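Local coordinates for protein acyl-CoA dehydrogenase (Thermus thermophilus, PDB 2Z1Q) that probably catalyses the FAD-dependent oxidation of saturated acyl-CoA to 2,3-dehydroacyl-CoA, passing the electrons on to an acceptor, at residues L148-S153 and G177-I182; L214-E219 and R231-E236. All coordinates share one frame; numbering follows the deposited sequence.

Contact 1. Residues L148-S153 and G177-I182; sequences LTEPGS and GVKQWI. With FAD (flavin-adenine dinucleotide), chain D.
Thr-149 and Glu-150 lie against Lys-179 and Gln-180 through one backbone bond, Gln-180 N to Thr-149 O at 2.7 Å. The contact sits in the β-sheet middle domain of the acyl-CoA dehydrogenase fold, where the loop 148-153 lies against strand 172-183 and meets the flavin. Lys-179 bends at chi2 and chi3 (-58° and -67°), which curls its ammonium back to the loop. There Lys-179 NZ forms a salt bridge with Glu-150 OE2 at 2.7 Å, on the anti lone pair, and a bond to Leu-148 O at 3.1 Å. Phe-194 O is a third acceptor for NZ, and Thr-162 OG1 also bonds Glu-150 OE2, so this buried ion pair is held from several sides. Water 1 joins Glu-150 OE1 to Val-178 N. Pro-151 CG rests on Val-178 CG1 at 3.7 Å, the two side chains at about a right angle. Trp-181 lies next to the flavin, whose C8M methyl sits over one face of the indole, toward its rim. Leu-148 N and Thr-149 N both grip FAD O2, each at 3.1 Å. Thr-149 OG1 hydrogen-bonds the ribityl hydroxyl O2' of FAD at 2.7 Å.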
ATOM      1  N   LEU B 148     -24.155  10.103 -10.268  1.00 25.43           N
ATOM      2  CA  LEU B 148     -24.717   8.777 -10.264  1.00 24.53           C
ATOM      3  C   LEU B 148     -24.754   8.167  -8.868  1.00 23.97           C
ATOM      4  O   LEU B 148     -25.788   7.698  -8.422  1.00 22.53           O
ATOM      5  CB  LEU B 148     -23.911   7.889 -11.205  1.00 26.28           C
ATOM      6  CG  LEU B 148     -24.295   6.412 -11.219  1.00 27.54           C
ATOM      7  CD1 LEU B 148     -25.796   6.305 -11.375  1.00 28.98           C
ATOM      8  CD2 LEU B 148     -23.580   5.681 -12.347  1.00 26.60           C
ATOM      9  N   THR B 149     -23.610   8.182  -8.198  1.00 24.85           N
ATOM     10  CA  THR B 149     -23.482   7.609  -6.866  1.00 26.14           C
ATOM     11  C   THR B 149     -24.339   8.301  -5.798  1.00 26.57           C
ATOM     12  O   THR B 149     -24.552   9.506  -5.843  1.00 25.62           O
ATOM     13  CB  THR B 149     -21.995   7.632  -6.426  1.00 24.31           C
ATOM     14  OG1 THR B 149     -21.229   6.788  -7.294  1.00 24.09           O
ATOM     15  CG2 THR B 149     -21.849   7.141  -4.995  1.00 23.38           C
ATOM     16  N   GLU B 150     -24.834   7.517  -4.848  1.00 27.48           N
ATOM     17  CA  GLU B 150     -25.644   8.047  -3.751  1.00 29.54           C
ATOM     18  C   GLU B 150     -25.133   7.444  -2.440  1.00 30.69           C
ATOM     19  O   GLU B 150     -24.396   6.456  -2.453  1.00 31.13           O
ATOM     20  CB  GLU B 150     -27.129   7.704  -3.960  1.00 30.97           C
ATOM     21  CG  GLU B 150     -27.701   8.268  -5.269  1.00 33.61           C
ATOM     22  CD  GLU B 150     -29.210   8.109  -5.389  1.00 35.30           C
ATOM     23  OE1 GLU B 150     -29.866   7.694  -4.410  1.00 34.44           O
ATOM     24  OE2 GLU B 150     -29.744   8.413  -6.476  1.00 37.61           O
ATOM     25  N   PRO B 151     -25.493   8.049  -1.296  1.00 30.43           N
ATOM     26  CA  PRO B 151     -25.057   7.554   0.016  1.00 29.97           C
ATOM     27  C   PRO B 151     -25.257   6.038   0.172  1.00 30.36           C
ATOM     28  O   PRO B 151     -24.356   5.332   0.637  1.00 29.52           O
ATOM     29  CB  PRO B 151     -25.899   8.382   0.993  1.00 29.76           C
ATOM     30  CG  PRO B 151     -26.036   9.699   0.262  1.00 29.78           C
ATOM     31  CD  PRO B 151     -26.292   9.284  -1.166  1.00 29.27           C
ATOM     32  N   GLY B 152     -26.420   5.536  -0.235  1.00 28.91           N
ATOM     33  CA  GLY B 152     -26.676   4.112  -0.124  1.00 29.73           C
ATOM     34  C   GLY B 152     -26.289   3.267  -1.339  1.00 30.96           C
ATOM     35  O   GLY B 152     -26.266   2.040  -1.257  1.00 29.96           O
ATOM     36  N   SER B 153     -25.972   3.905  -2.465  1.00 32.05           N
ATOM     37  CA  SER B 153     -25.618   3.137  -3.661  1.00 31.91           C
ATOM     38  C   SER B 153     -24.328   3.576  -4.348  1.00 31.57           C
ATOM     39  O   SER B 153     -24.197   4.724  -4.773  1.00 32.08           O
ATOM     40  CB  SER B 153     -26.774   3.194  -4.670  1.00 32.36           C
ATOM     41  OG  SER B 153     -27.043   4.529  -5.069  1.00 31.70           O
ATOM     42  N   GLY B 177     -33.661  13.821  -4.229  1.00 31.27           N
ATOM     43  CA  GLY B 177     -32.707  12.791  -3.854  1.00 28.71           C
ATOM     44  C   GLY B 177     -31.370  13.367  -3.450  1.00 27.41           C
ATOM     45  O   GLY B 177     -31.190  14.592  -3.425  1.00 25.45           O
ATOM     46  N   VAL B 178     -30.427  12.487  -3.133  1.00 27.18           N
ATOM     47  CA  VAL B 178     -29.082  12.893  -2.728  1.00 27.45           C
ATOM     48  C   VAL B 178     -28.050  12.127  -3.547  1.00 26.78           C
ATOM     49  O   VAL B 178     -28.139  10.907  -3.682  1.00 26.87           O
ATOM     50  CB  VAL B 178     -28.841  12.587  -1.233  1.00 28.80           C
ATOM     51  CG1 VAL B 178     -27.426  12.979  -0.830  1.00 28.15           C
ATOM     52  CG2 VAL B 178     -29.873  13.326  -0.377  1.00 30.01           C
ATOM     53  N   LYS B 179     -27.085  12.850  -4.112  1.00 27.01           N
ATOM     54  CA  LYS B 179     -26.020  12.236  -4.906  1.00 26.59           C
ATOM     55  C   LYS B 179     -24.720  12.444  -4.122  1.00 27.09           C
ATOM     56  O   LYS B 179     -24.400  13.558  -3.713  1.00 26.64           O
ATOM     57  CB  LYS B 179     -25.938  12.890  -6.282  1.00 25.00           C
ATOM     58  CG  LYS B 179     -27.283  13.090  -6.962  1.00 23.82           C
ATOM     59  CD  LYS B 179     -28.057  11.797  -7.150  1.00 24.11           C
ATOM     60  CE  LYS B 179     -27.400  10.859  -8.141  1.00 25.01           C
ATOM     61  NZ  LYS B 179     -28.196   9.603  -8.307  1.00 25.01           N
ATOM     62  N   GLN B 180     -23.979  11.362  -3.927  1.00 28.44           N
ATOM     63  CA  GLN B 180     -22.753  11.371  -3.140  1.00 29.05           C
ATOM     64  C   GLN B 180     -21.432  11.406  -3.909  1.00 29.04           C
ATOM     65  O   GLN B 180     -21.265  10.713  -4.922  1.00 28.27           O
ATOM     66  CB  GLN B 180     -22.756  10.132  -2.235  1.00 30.62           C
ATOM     67  CG  GLN B 180     -21.722  10.172  -1.130  1.00 35.53           C
ATOM     68  CD  GLN B 180     -22.176  11.000   0.052  1.00 37.59           C
ATOM     69  OE1 GLN B 180     -22.626  10.464   1.065  1.00 40.19           O
ATOM     70  NE2 GLN B 180     -22.077  12.317  -0.076  1.00 40.72           N
ATOM     71  N   TRP B 181     -20.485  12.195  -3.401  1.00 28.20           N
ATOM     72  CA  TRP B 181     -19.149  12.319  -3.989  1.00 27.93           C
ATOM     73  C   TRP B 181     -19.141  12.838  -5.435  1.00 26.61           C
ATOM     74  O   TRP B 181     -18.656  12.144  -6.314  1.00 25.17           O
ATOM     75  CB  TRP B 181     -18.434  10.950  -3.998  1.00 29.07           C
ATOM     76  CG  TRP B 181     -18.138  10.272  -2.671  1.00 31.98           C
ATOM     77  CD1 TRP B 181     -18.676   9.096  -2.213  1.00 31.29           C
ATOM     78  CD2 TRP B 181     -17.188  10.686  -1.679  1.00 32.98           C
ATOM     79  NE1 TRP B 181     -18.121   8.755  -1.004  1.00 31.29           N
ATOM     80  CE2 TRP B 181     -17.204   9.712  -0.652  1.00 33.56           C
ATOM     81  CE3 TRP B 181     -16.324  11.783  -1.558  1.00 34.70           C
ATOM     82  CZ2 TRP B 181     -16.390   9.803   0.479  1.00 34.05           C
ATOM     83  CZ3 TRP B 181     -15.512  11.873  -0.428  1.00 35.20           C
ATOM     84  CH2 TRP B 181     -15.554  10.886   0.574  1.00 36.16           C
ATOM     85  N   ILE B 182     -19.645  14.037  -5.697  1.00 24.99           N
ATOM     86  CA  ILE B 182     -19.658  14.534  -7.079  1.00 22.62           C
ATOM     87  C   ILE B 182     -18.431  15.376  -7.420  1.00 21.85           C
ATOM     88  O   ILE B 182     -18.278  16.479  -6.913  1.00 22.97           O
ATOM     89  CB  ILE B 182     -20.930  15.371  -7.346  1.00 25.23           C
ATOM     90  CG1 ILE B 182     -22.130  14.450  -7.430  1.00 26.57           C
ATOM     91  CG2 ILE B 182     -20.825  16.129  -8.651  1.00 25.01           C
ATOM     92  CD1 ILE B 182     -22.474  13.808  -6.146  1.00 29.32           C
TER
HETATM   93  PA  FAD D 701     -18.684   0.386  -0.902  1.00 58.81           P
HETATM   94  O1A FAD D 701     -17.702   1.430  -0.746  1.00 59.25           O
HETATM   95  O2A FAD D 701     -20.261   0.642  -0.942  1.00 53.71           O
HETATM   96  O5B FAD D 701     -18.189  -0.937  -1.577  1.00 55.78           O
HETATM   97  C5B FAD D 701     -17.450  -1.710  -0.633  1.00 59.30           C
HETATM   98  C4B FAD D 701     -17.229  -2.961  -1.453  1.00 61.19           C
HETATM   99  O4B FAD D 701     -17.388  -3.030  -2.813  1.00 62.11           O
HETATM  100  C3B FAD D 701     -16.151  -4.049  -1.006  1.00 63.84           C
HETATM  101  O3B FAD D 701     -16.659  -4.858   0.062  1.00 68.54           O
HETATM  102  C2B FAD D 701     -16.107  -4.732  -2.434  1.00 63.41           C
HETATM  103  O2B FAD D 701     -15.738  -6.115  -2.459  1.00 66.50           O
HETATM  104  C1B FAD D 701     -17.555  -4.389  -2.638  1.00 59.22           C
HETATM  105  N9A FAD D 701     -18.408  -5.029  -3.593  1.00 54.87           N
HETATM  106  C8A FAD D 701     -19.431  -4.354  -4.195  1.00 52.76           C
HETATM  107  N7A FAD D 701     -20.083  -5.135  -4.975  1.00 53.63           N
HETATM  108  C5A FAD D 701     -19.517  -6.360  -4.950  1.00 52.34           C
HETATM  109  C6A FAD D 701     -19.797  -7.606  -5.588  1.00 50.91           C
HETATM  110  N6A FAD D 701     -20.858  -7.697  -6.466  1.00 49.90           N
HETATM  111  N1A FAD D 701     -18.989  -8.664  -5.306  1.00 50.43           N
HETATM  112  C2A FAD D 701     -17.982  -8.577  -4.442  1.00 49.93           C
HETATM  113  N3A FAD D 701     -17.716  -7.437  -3.836  1.00 50.47           N
HETATM  114  C4A FAD D 701     -18.427  -6.315  -4.032  1.00 52.41           C
HETATM  115  N1  FAD D 701     -19.435   9.286  -8.328  1.00 35.69           N
HETATM  116  C2  FAD D 701     -20.054   9.857  -9.384  1.00 36.47           C
HETATM  117  O2  FAD D 701     -21.149   9.429  -9.714  1.00 34.39           O
HETATM  118  N3  FAD D 701     -19.524  10.895 -10.078  1.00 37.13           N
HETATM  119  C4  FAD D 701     -18.305  11.449  -9.754  1.00 36.51           C
HETATM  120  O4  FAD D 701     -17.841  12.376 -10.372  1.00 37.98           O
HETATM  121  C4X FAD D 701     -17.578  10.880  -8.592  1.00 38.14           C
HETATM  122  N5  FAD D 701     -16.400  11.365  -8.166  1.00 36.94           N
HETATM  123  C5X FAD D 701     -15.779  10.853  -7.072  1.00 36.90           C
HETATM  124  C6  FAD D 701     -14.548  11.419  -6.582  1.00 38.14           C
HETATM  125  C7  FAD D 701     -13.952  10.898  -5.420  1.00 37.62           C
HETATM  126  C7M FAD D 701     -12.671  11.518  -4.898  1.00 37.61           C
HETATM  127  C8  FAD D 701     -14.550   9.794  -4.732  1.00 37.25           C
HETATM  128  C8M FAD D 701     -13.946   9.211  -3.474  1.00 36.19           C
HETATM  129  C9  FAD D 701     -15.721   9.239  -5.199  1.00 35.46           C
HETATM  130  C9A FAD D 701     -16.365   9.752  -6.366  1.00 38.84           C
HETATM  131  N10 FAD D 701     -17.587   9.193  -6.800  1.00 39.97           N
HETATM  132  C10 FAD D 701     -18.240   9.730  -7.892  1.00 37.95           C
HETATM  133  C1' FAD D 701     -18.101   8.099  -6.017  1.00 43.89           C
HETATM  134  C2' FAD D 701     -17.857   6.702  -6.608  1.00 47.36           C
HETATM  135  O2' FAD D 701     -18.559   6.533  -7.830  1.00 50.93           O
HETATM  136  C3' FAD D 701     -18.367   5.829  -5.506  1.00 49.93           C
HETATM  137  O3' FAD D 701     -17.539   6.086  -4.336  1.00 48.91           O
HETATM  138  C4' FAD D 701     -18.292   4.350  -5.764  1.00 49.39           C
HETATM  139  O4' FAD D 701     -19.080   3.923  -6.878  1.00 51.96           O
HETATM  140  C5' FAD D 701     -18.762   3.819  -4.459  1.00 50.08           C
HETATM  141  O5' FAD D 701     -18.747   2.485  -4.357  1.00 45.76           O
HETATM  142  P   FAD D 701     -19.003   2.369  -2.778  1.00 46.08           P
HETATM  143  O1P FAD D 701     -17.990   3.223  -2.103  1.00 39.23           O
HETATM  144  O2P FAD D 701     -20.493   2.898  -2.391  1.00 41.37           O
HETATM  145  O3P FAD D 701     -18.758   0.781  -2.482  1.00 47.90           O
HETATM  146  O   HOH W   1     -31.115   9.974  -3.028  1.00 26.12           O

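Contact 2. Residues L214-E219 and R231-E236; sequences LSFGPE and RQVILE
Ser-215 and Ile-234 form the antiparallel hydrogen-bonded pair of this contact: Ser-215 N reaches Ile-234 O at 3.1 Å and Ile-234 N reaches Ser-215 O at 2.9 Å. Gly-217 N continues the ladder to Gln-232 O. Phe-216 CA also packs on that carbonyl, in a CA-H...O contact. The axes of strands 214-216 and 231-235 approach to 4.7 Å, with 157° between their N-to-C directions.

Apolar contacts lie on the sheet face that carries Leu-214, Phe-216, Val-233 and Leu-235. Leu-214 has CG anti to its backbone nitrogen (chi1 -176°), and its CD1 methyl reaches across to Val-233 CG1 at 3.5 Å and also touches Leu-235 CG. Val-233 CG2 meets the edge of the Phe-216 ring at CD2, the two side chains side by side. Arg-209 makes a cation-pi contact with the same ring. Ser-215 OG lies on the other face, against Ile-234 CB.

Strand 214-216 is paired here with strand 230-235 of the middle-domain β-sheet.

The polar contacts lie around Gly-217 to Glu-219, where Arg-231 reaches across. Arg-231 runs extended from CG to NE. Arg-231 NE forms a salt bridge with Glu-219 OE2 at 2.7 Å, a weak hydrogen bond by its angle, with carboxylate and guanidinium planes 83° apart. Arg-231 NH1 adds a weak bond to Gly-217 O. The backbone at Pro-218 and Glu-219 passes over one guanidinium face, with Glu-219 N above its centre. Ser-229 OG also bonds Glu-219 OE2. Water 2 donates to Pro-218 O and accepts from Gln-232 N.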
ATOM      1  N   LEU B 214     -31.553  22.902  -6.162  1.00 32.42           N
ATOM      2  CA  LEU B 214     -30.302  22.160  -6.237  1.00 32.64           C
ATOM      3  C   LEU B 214     -29.264  22.858  -5.372  1.00 32.13           C
ATOM      4  O   LEU B 214     -28.966  24.024  -5.585  1.00 32.90           O
ATOM      5  CB  LEU B 214     -29.794  22.112  -7.674  1.00 31.63           C
ATOM      6  CG  LEU B 214     -28.534  21.271  -7.860  1.00 32.25           C
ATOM      7  CD1 LEU B 214     -28.901  19.806  -8.026  1.00 28.28           C
ATOM      8  CD2 LEU B 214     -27.791  21.764  -9.080  1.00 32.77           C
ATOM      9  N   SER B 215     -28.715  22.135  -4.404  1.00 30.76           N
ATOM     10  CA  SER B 215     -27.712  22.703  -3.503  1.00 29.95           C
ATOM     11  C   SER B 215     -26.523  21.752  -3.354  1.00 28.58           C
ATOM     12  O   SER B 215     -26.582  20.613  -3.796  1.00 28.28           O
ATOM     13  CB  SER B 215     -28.330  22.975  -2.129  1.00 28.25           C
ATOM     14  OG  SER B 215     -28.859  21.779  -1.582  1.00 28.89           O
ATOM     15  N   PHE B 216     -25.455  22.209  -2.714  1.00 28.47           N
ATOM     16  CA  PHE B 216     -24.272  21.369  -2.561  1.00 28.80           C
ATOM     17  C   PHE B 216     -23.717  21.359  -1.142  1.00 28.62           C
ATOM     18  O   PHE B 216     -23.694  22.391  -0.477  1.00 29.84           O
ATOM     19  CB  PHE B 216     -23.180  21.850  -3.517  1.00 28.16           C
ATOM     20  CG  PHE B 216     -23.703  22.320  -4.846  1.00 29.38           C
ATOM     21  CD1 PHE B 216     -24.132  23.631  -5.018  1.00 29.22           C
ATOM     22  CD2 PHE B 216     -23.782  21.444  -5.923  1.00 30.71           C
ATOM     23  CE1 PHE B 216     -24.631  24.066  -6.244  1.00 29.47           C
ATOM     24  CE2 PHE B 216     -24.279  21.867  -7.148  1.00 30.68           C
ATOM     25  CZ  PHE B 216     -24.705  23.181  -7.311  1.00 30.93           C
ATOM     26  N   GLY B 217     -23.266  20.200  -0.674  1.00 26.98           N
ATOM     27  CA  GLY B 217     -22.699  20.141   0.661  1.00 24.82           C
ATOM     28  C   GLY B 217     -21.280  20.691   0.598  1.00 24.42           C
ATOM     29  O   GLY B 217     -20.777  20.940  -0.498  1.00 24.26           O
ATOM     30  N   PRO B 218     -20.609  20.895   1.745  1.00 22.77           N
ATOM     31  CA  PRO B 218     -19.241  21.422   1.772  1.00 22.13           C
ATOM     32  C   PRO B 218     -18.264  20.477   1.093  1.00 21.36           C
ATOM     33  O   PRO B 218     -18.584  19.305   0.848  1.00 21.53           O
ATOM     34  CB  PRO B 218     -18.956  21.570   3.264  1.00 21.81           C
ATOM     35  CG  PRO B 218     -19.750  20.462   3.854  1.00 23.17           C
ATOM     36  CD  PRO B 218     -21.052  20.509   3.096  1.00 21.27           C
ATOM     37  N   GLU B 219     -17.081  20.993   0.787  1.00 21.58           N
ATOM     38  CA  GLU B 219     -16.051  20.203   0.131  1.00 21.84           C
ATOM     39  C   GLU B 219     -15.729  18.960   0.976  1.00 22.98           C
ATOM     40  O   GLU B 219     -15.483  19.059   2.182  1.00 22.79           O
ATOM     41  CB  GLU B 219     -14.795  21.063  -0.073  1.00 20.88           C
ATOM     42  CG  GLU B 219     -14.846  21.978  -1.322  1.00 21.70           C
ATOM     43  CD  GLU B 219     -15.055  21.203  -2.614  1.00 22.71           C
ATOM     44  OE1 GLU B 219     -14.546  20.067  -2.708  1.00 22.76           O
ATOM     45  OE2 GLU B 219     -15.723  21.717  -3.534  1.00 22.82           O
ATOM     46  N   ARG B 231     -18.160  17.279  -3.832  1.00 25.31           N
ATOM     47  CA  ARG B 231     -19.207  17.680  -2.908  1.00 24.22           C
ATOM     48  C   ARG B 231     -20.413  16.790  -3.071  1.00 25.61           C
ATOM     49  O   ARG B 231     -20.542  16.046  -4.043  1.00 24.88           O
ATOM     50  CB  ARG B 231     -19.638  19.134  -3.162  1.00 24.36           C
ATOM     51  CG  ARG B 231     -18.633  20.219  -2.777  1.00 21.97           C
ATOM     52  CD  ARG B 231     -18.980  21.537  -3.481  1.00 20.19           C
ATOM     53  NE  ARG B 231     -18.152  22.662  -3.043  1.00 20.29           N
ATOM     54  CZ  ARG B 231     -18.484  23.509  -2.072  1.00 23.80           C
ATOM     55  NH1 ARG B 231     -19.635  23.368  -1.420  1.00 22.30           N
ATOM     56  NH2 ARG B 231     -17.665  24.504  -1.755  1.00 22.41           N
ATOM     57  N   GLN B 232     -21.313  16.873  -2.108  1.00 27.16           N
ATOM     58  CA  GLN B 232     -22.535  16.104  -2.153  1.00 27.83           C
ATOM     59  C   GLN B 232     -23.537  17.011  -2.862  1.00 28.83           C
ATOM     60  O   GLN B 232     -23.577  18.214  -2.602  1.00 28.90           O
ATOM     61  CB  GLN B 232     -22.991  15.811  -0.734  1.00 28.65           C
ATOM     62  CG  GLN B 232     -24.110  14.844  -0.629  1.00 29.71           C
ATOM     63  CD  GLN B 232     -24.509  14.624   0.805  1.00 29.76           C
ATOM     64  OE1 GLN B 232     -25.010  15.532   1.462  1.00 30.13           O
ATOM     65  NE2 GLN B 232     -24.286  13.415   1.304  1.00 28.14           N
ATOM     66  N   VAL B 233     -24.306  16.455  -3.791  1.00 29.04           N
ATOM     67  CA  VAL B 233     -25.302  17.251  -4.501  1.00 30.14           C
ATOM     68  C   VAL B 233     -26.689  16.864  -4.004  1.00 30.61           C
ATOM     69  O   VAL B 233     -27.074  15.698  -4.070  1.00 29.07           O
ATOM     70  CB  VAL B 233     -25.215  17.042  -6.039  1.00 29.04           C
ATOM     71  CG1 VAL B 233     -26.323  17.820  -6.733  1.00 27.79           C
ATOM     72  CG2 VAL B 233     -23.861  17.512  -6.554  1.00 29.36           C
ATOM     73  N   ILE B 234     -27.432  17.842  -3.497  1.00 31.75           N
ATOM     74  CA  ILE B 234     -28.771  17.599  -2.977  1.00 32.48           C
ATOM     75  C   ILE B 234     -29.848  18.110  -3.932  1.00 32.38           C
ATOM     76  O   ILE B 234     -29.696  19.168  -4.529  1.00 33.44           O
ATOM     77  CB  ILE B 234     -28.950  18.293  -1.601  1.00 34.45           C
ATOM     78  CG1 ILE B 234     -27.995  17.675  -0.574  1.00 37.56           C
ATOM     79  CG2 ILE B 234     -30.403  18.191  -1.148  1.00 32.53           C
ATOM     80  CD1 ILE B 234     -27.942  18.416   0.752  1.00 41.37           C
ATOM     81  N   LEU B 235     -30.934  17.361  -4.089  1.00 32.68           N
ATOM     82  CA  LEU B 235     -32.022  17.800  -4.956  1.00 31.30           C
ATOM     83  C   LEU B 235     -33.334  17.864  -4.194  1.00 30.82           C
ATOM     84  O   LEU B 235     -33.894  16.837  -3.825  1.00 29.00           O
ATOM     85  CB  LEU B 235     -32.207  16.866  -6.150  1.00 31.17           C
ATOM     86  CG  LEU B 235     -31.078  16.760  -7.166  1.00 32.95           C
ATOM     87  CD1 LEU B 235     -30.044  15.734  -6.715  1.00 32.21           C
ATOM     88  CD2 LEU B 235     -31.692  16.345  -8.484  1.00 32.84           C
ATOM     89  N   GLU B 236     -33.811  19.082  -3.964  1.00 32.91           N
ATOM     90  CA  GLU B 236     -35.069  19.300  -3.256  1.00 35.16           C
ATOM     91  C   GLU B 236     -36.050  19.928  -4.236  1.00 35.59           C
ATOM     92  O   GLU B 236     -35.964  21.116  -4.525  1.00 37.00           O
ATOM     93  CB  GLU B 236     -34.856  20.232  -2.060  1.00 35.39           C
ATOM     94  CG  GLU B 236     -33.870  19.704  -1.022  1.00 39.84           C
ATOM     95  CD  GLU B 236     -33.547  20.716   0.070  1.00 42.58           C
ATOM     96  OE1 GLU B 236     -32.624  20.450   0.866  1.00 44.90           O
ATOM     97  OE2 GLU B 236     -34.214  21.774   0.140  1.00 45.53           O
TER
HETATM   98  O   HOH W   2     -20.712  17.460   0.758  1.00 30.03           O
HETATM   99  O   HOH W   3     -15.125  24.311  -3.981  1.00 27.76           O

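Both contacts belong to the middle-domain β-sheet, with centres about 10 Å apart. Strands 172-183 and 230-235 are neighbours in it, joined by Lys-179 N to Val-233 O and Ile-182 N to Arg-231 O, both probable hydrogen bonds of 2.8 Å. Contact 1 is buried and joins a loop to a strand beside the cofactor. The second subunit also reaches it, with Arg-289 of that subunit bonded to Pro-151 O. Contact 2 is a surface pairing of two strands, touched by no other chain of the assembly. Each has a glutamate salt bridge: a lysine is the partner in the buried one, an arginine with a water beside it in the surface one.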